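Local coordinates for protein Non-reducing end alpha-L-arabinofuranosidase BoGH43B (Bacteroides ovatus, PDB 5JOZ) that hydrolyses terminal non-reducing alpha-L-arabinofuranoside residues from the branches of xyloglucan, a step in the breakdown of this polysaccharide, at residues 232-240 with 251-259. Residues are numbered along the deposited sequence; the frame is centred on the assembly and turned at random.
Sequences PFQAIGHAD and AVCLGIRPV
Val252 exchanges two backbone hydrogen bonds with Asp240, its N reaching Asp240 O at 3.0 Å and its O accepting from Asp240 N, while the Asp240 carboxylate leaves the pair for Arg81 and Tyr181. At Cys253 a chi1 of 73° places SG between backbone N and carbonyl carbon, turned onto Ile236, 3.8 Å from its CG2, and CB packs on Ala239 CB. Leu254 pairs with Gly237 through both backbone bonds; its CG rests 3.2 Å from Gly237 O, CD1 nears Ala235 O, and CD2 meets His238 CB at 3.8 Å. Trimming Leu254 to an alanine removes these branches and is likely to leave a gap beside His238 CB, Ala235 O and Gly237 O. Gly255, without a side chain, lets Ile236 CD1 come within 3.9 Å of its CA. Ile256 makes the third two-bond pair, with Gln234, and lays CG1 against Ala235 CB. Arg257 CG lies 4.0 Å from Phe233 CD1, and beyond it one water donates to Pro258 O and Pro232 O. Two beta bulges separate the three pairs in this antiparallel hairpin of one blade of the GH43 five-bladed beta-propeller; the hairpin sets the His238 side chain beside that of Asp16, the inferred proton acceptor.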
loop_
_atom_site.group_PDB
_atom_site.type_symbol
_atom_site.label_atom_id
_atom_site.label_comp_id
_atom_site.label_asym_id
_atom_site.label_seq_id
_atom_site.Cartn_x
_atom_site.Cartn_y
_atom_site.Cartn_z
ATOM N N PRO A 232 14.487 -12.654 9.470
ATOM C CA PRO A 232 14.223 -12.106 8.120
ATOM C C PRO A 232 13.142 -11.006 8.052
ATOM O O PRO A 232 13.135 -10.233 7.103
ATOM C CB PRO A 232 13.778 -13.345 7.312
ATOM C CG PRO A 232 13.277 -14.309 8.327
ATOM C CD PRO A 232 14.148 -14.092 9.538
ATOM N N PHE A 233 12.220 -10.985 9.012
ATOM C CA PHE A 233 11.264 -9.871 9.212
ATOM C C PHE A 233 11.696 -8.866 10.280
ATOM O O PHE A 233 12.090 -9.255 11.376
ATOM C CB PHE A 233 9.894 -10.388 9.630
ATOM C CG PHE A 233 9.371 -11.521 8.810
ATOM C CD1 PHE A 233 9.673 -11.656 7.443
ATOM C CD2 PHE A 233 8.508 -12.436 9.390
ATOM C CE1 PHE A 233 9.154 -12.701 6.698
ATOM C CE2 PHE A 233 7.984 -13.475 8.648
ATOM C CZ PHE A 233 8.313 -13.615 7.303
ATOM N N GLN A 234 11.555 -7.581 9.968
ATOM C CA GLN A 234 12.006 -6.492 10.834
ATOM C C GLN A 234 10.962 -5.346 10.826
ATOM O O GLN A 234 9.993 -5.389 10.059
ATOM C CB GLN A 234 13.395 -6.023 10.362
ATOM C CG GLN A 234 14.403 -5.676 11.460
ATOM C CD GLN A 234 14.758 -6.825 12.407
ATOM O OE1 GLN A 234 14.999 -7.962 11.992
ATOM N NE2 GLN A 234 14.818 -6.511 13.693
ATOM N N ALA A 235 11.148 -4.357 11.702
ATOM C CA ALA A 235 10.221 -3.218 11.867
ATOM C C ALA A 235 8.749 -3.627 11.974
ATOM O O ALA A 235 7.865 -3.005 11.375
ATOM C CB ALA A 235 10.409 -2.192 10.748
ATOM N N ILE A 236 8.513 -4.683 12.748
ATOM C CA ILE A 236 7.181 -5.223 12.970
ATOM C C ILE A 236 6.424 -4.276 13.922
ATOM O O ILE A 236 6.959 -3.837 14.937
ATOM C CB ILE A 236 7.275 -6.670 13.516
ATOM C CG1 ILE A 236 7.686 -7.637 12.396
ATOM C CG2 ILE A 236 5.978 -7.120 14.176
ATOM C CD1 ILE A 236 6.581 -7.989 11.414
ATOM N N GLY A 237 5.195 -3.935 13.566
ATOM C CA GLY A 237 4.382 -3.055 14.394
ATOM C C GLY A 237 3.137 -2.599 13.674
ATOM O O GLY A 237 2.852 -3.077 12.576
ATOM N N HIS A 238 2.406 -1.675 14.297
ATOM C CA HIS A 238 1.116 -1.182 13.790
ATOM C C HIS A 238 0.106 -2.315 13.560
ATOM O O HIS A 238 -0.400 -2.522 12.449
ATOM C CB HIS A 238 1.288 -0.328 12.523
ATOM C CG HIS A 238 0.192 0.679 12.326
ATOM N ND1 HIS A 238 0.427 2.036 12.275
ATOM C CD2 HIS A 238 -1.149 0.528 12.205
ATOM C CE1 HIS A 238 -0.717 2.676 12.108
ATOM N NE2 HIS A 238 -1.690 1.783 12.071
ATOM N N ALA A 239 -0.171 -3.043 14.632
ATOM C CA ALA A 239 -1.093 -4.161 14.608
ATOM C C ALA A 239 -2.564 -3.755 14.807
ATOM O O ALA A 239 -2.858 -2.661 15.282
ATOM C CB ALA A 239 -0.695 -5.175 15.666
ATOM N N ASP A 240 -3.457 -4.667 14.409
ATOM C CA ASP A 240 -4.884 -4.598 14.669
ATOM C C ASP A 240 -5.369 -6.009 15.022
ATOM O O ASP A 240 -4.988 -6.969 14.367
ATOM C CB ASP A 240 -5.636 -4.053 13.440
ATOM C CG ASP A 240 -7.066 -3.577 13.770
ATOM O OD1 ASP A 240 -7.484 -3.602 14.950
ATOM O OD2 ASP A 240 -7.793 -3.174 12.834
ATOM N N ALA A 251 -3.673 -11.264 15.169
ATOM C CA ALA A 251 -3.250 -9.902 14.912
ATOM C C ALA A 251 -2.757 -9.800 13.480
ATOM O O ALA A 251 -2.064 -10.692 12.994
ATOM C CB ALA A 251 -2.143 -9.506 15.870
ATOM N N VAL A 252 -3.126 -8.721 12.799
ATOM C CA VAL A 252 -2.402 -8.324 11.598
ATOM C C VAL A 252 -1.536 -7.136 11.985
ATOM O O VAL A 252 -1.869 -6.406 12.912
ATOM C CB VAL A 252 -3.312 -8.021 10.391
ATOM C CG1 VAL A 252 -4.042 -9.288 9.979
ATOM C CG2 VAL A 252 -4.287 -6.867 10.690
ATOM N N CYS A 253 -0.407 -6.995 11.306
ATOM C CA CYS A 253 0.535 -5.901 11.537
ATOM C C CYS A 253 1.396 -5.732 10.292
ATOM O O CYS A 253 1.356 -6.577 9.379
ATOM C CB CYS A 253 1.437 -6.212 12.722
ATOM S SG CYS A 253 2.678 -7.477 12.343
ATOM N N LEU A 254 2.173 -4.652 10.270
ATOM C CA LEU A 254 3.076 -4.370 9.173
ATOM C C LEU A 254 4.482 -4.780 9.545
ATOM O O LEU A 254 4.804 -4.927 10.713
ATOM C CB LEU A 254 3.054 -2.882 8.789
ATOM C CG LEU A 254 3.636 -1.787 9.702
ATOM C CD1 LEU A 254 5.157 -1.814 9.843
ATOM C CD2 LEU A 254 3.176 -0.428 9.204
ATOM N N GLY A 255 5.316 -4.939 8.530
ATOM C CA GLY A 255 6.740 -5.193 8.713
ATOM C C GLY A 255 7.482 -5.033 7.401
ATOM O O GLY A 255 6.875 -4.753 6.353
ATOM N N ILE A 256 8.794 -5.239 7.450
ATOM C CA ILE A 256 9.623 -5.207 6.241
ATOM C C ILE A 256 10.404 -6.505 6.115
ATOM O O ILE A 256 10.619 -7.188 7.119
ATOM C CB ILE A 256 10.563 -3.984 6.218
ATOM C CG1 ILE A 256 11.475 -3.964 7.454
ATOM C CG2 ILE A 256 9.737 -2.700 6.137
ATOM C CD1 ILE A 256 12.591 -2.943 7.386
ATOM N N ARG A 257 10.783 -6.840 4.878
ATOM C CA ARG A 257 11.639 -7.992 4.563
ATOM C C ARG A 257 12.913 -7.427 3.975
ATOM O O ARG A 257 12.952 -7.176 2.776
ATOM C CB ARG A 257 10.998 -8.891 3.511
ATOM C CG ARG A 257 9.828 -9.742 3.986
ATOM C CD ARG A 257 8.829 -9.935 2.848
ATOM N NE ARG A 257 8.955 -11.177 2.114
ATOM C CZ ARG A 257 8.403 -11.431 0.927
ATOM N NH1 ARG A 257 7.671 -10.533 0.278
ATOM N NH2 ARG A 257 8.602 -12.619 0.370
ATOM N N PRO A 258 13.948 -7.190 4.808
ATOM C CA PRO A 258 15.158 -6.569 4.247
ATOM C C PRO A 258 15.988 -7.522 3.375
ATOM O O PRO A 258 15.915 -8.737 3.546
ATOM C CB PRO A 258 15.961 -6.146 5.493
ATOM C CG PRO A 258 15.081 -6.389 6.678
ATOM C CD PRO A 258 14.090 -7.431 6.260
ATOM N N VAL A 259 16.752 -6.955 2.445
ATOM C CA VAL A 259 17.712 -7.710 1.636
ATOM C C VAL A 259 19.052 -7.705 2.389
ATOM O O VAL A 259 19.538 -6.638 2.774
ATOM C CB VAL A 259 17.910 -7.084 0.231
ATOM C CG1 VAL A 259 18.724 -8.021 -0.655
ATOM C CG2 VAL A 259 16.574 -6.746 -0.437
HETATM O O HOH W 1 14.330 -10.612 4.676
#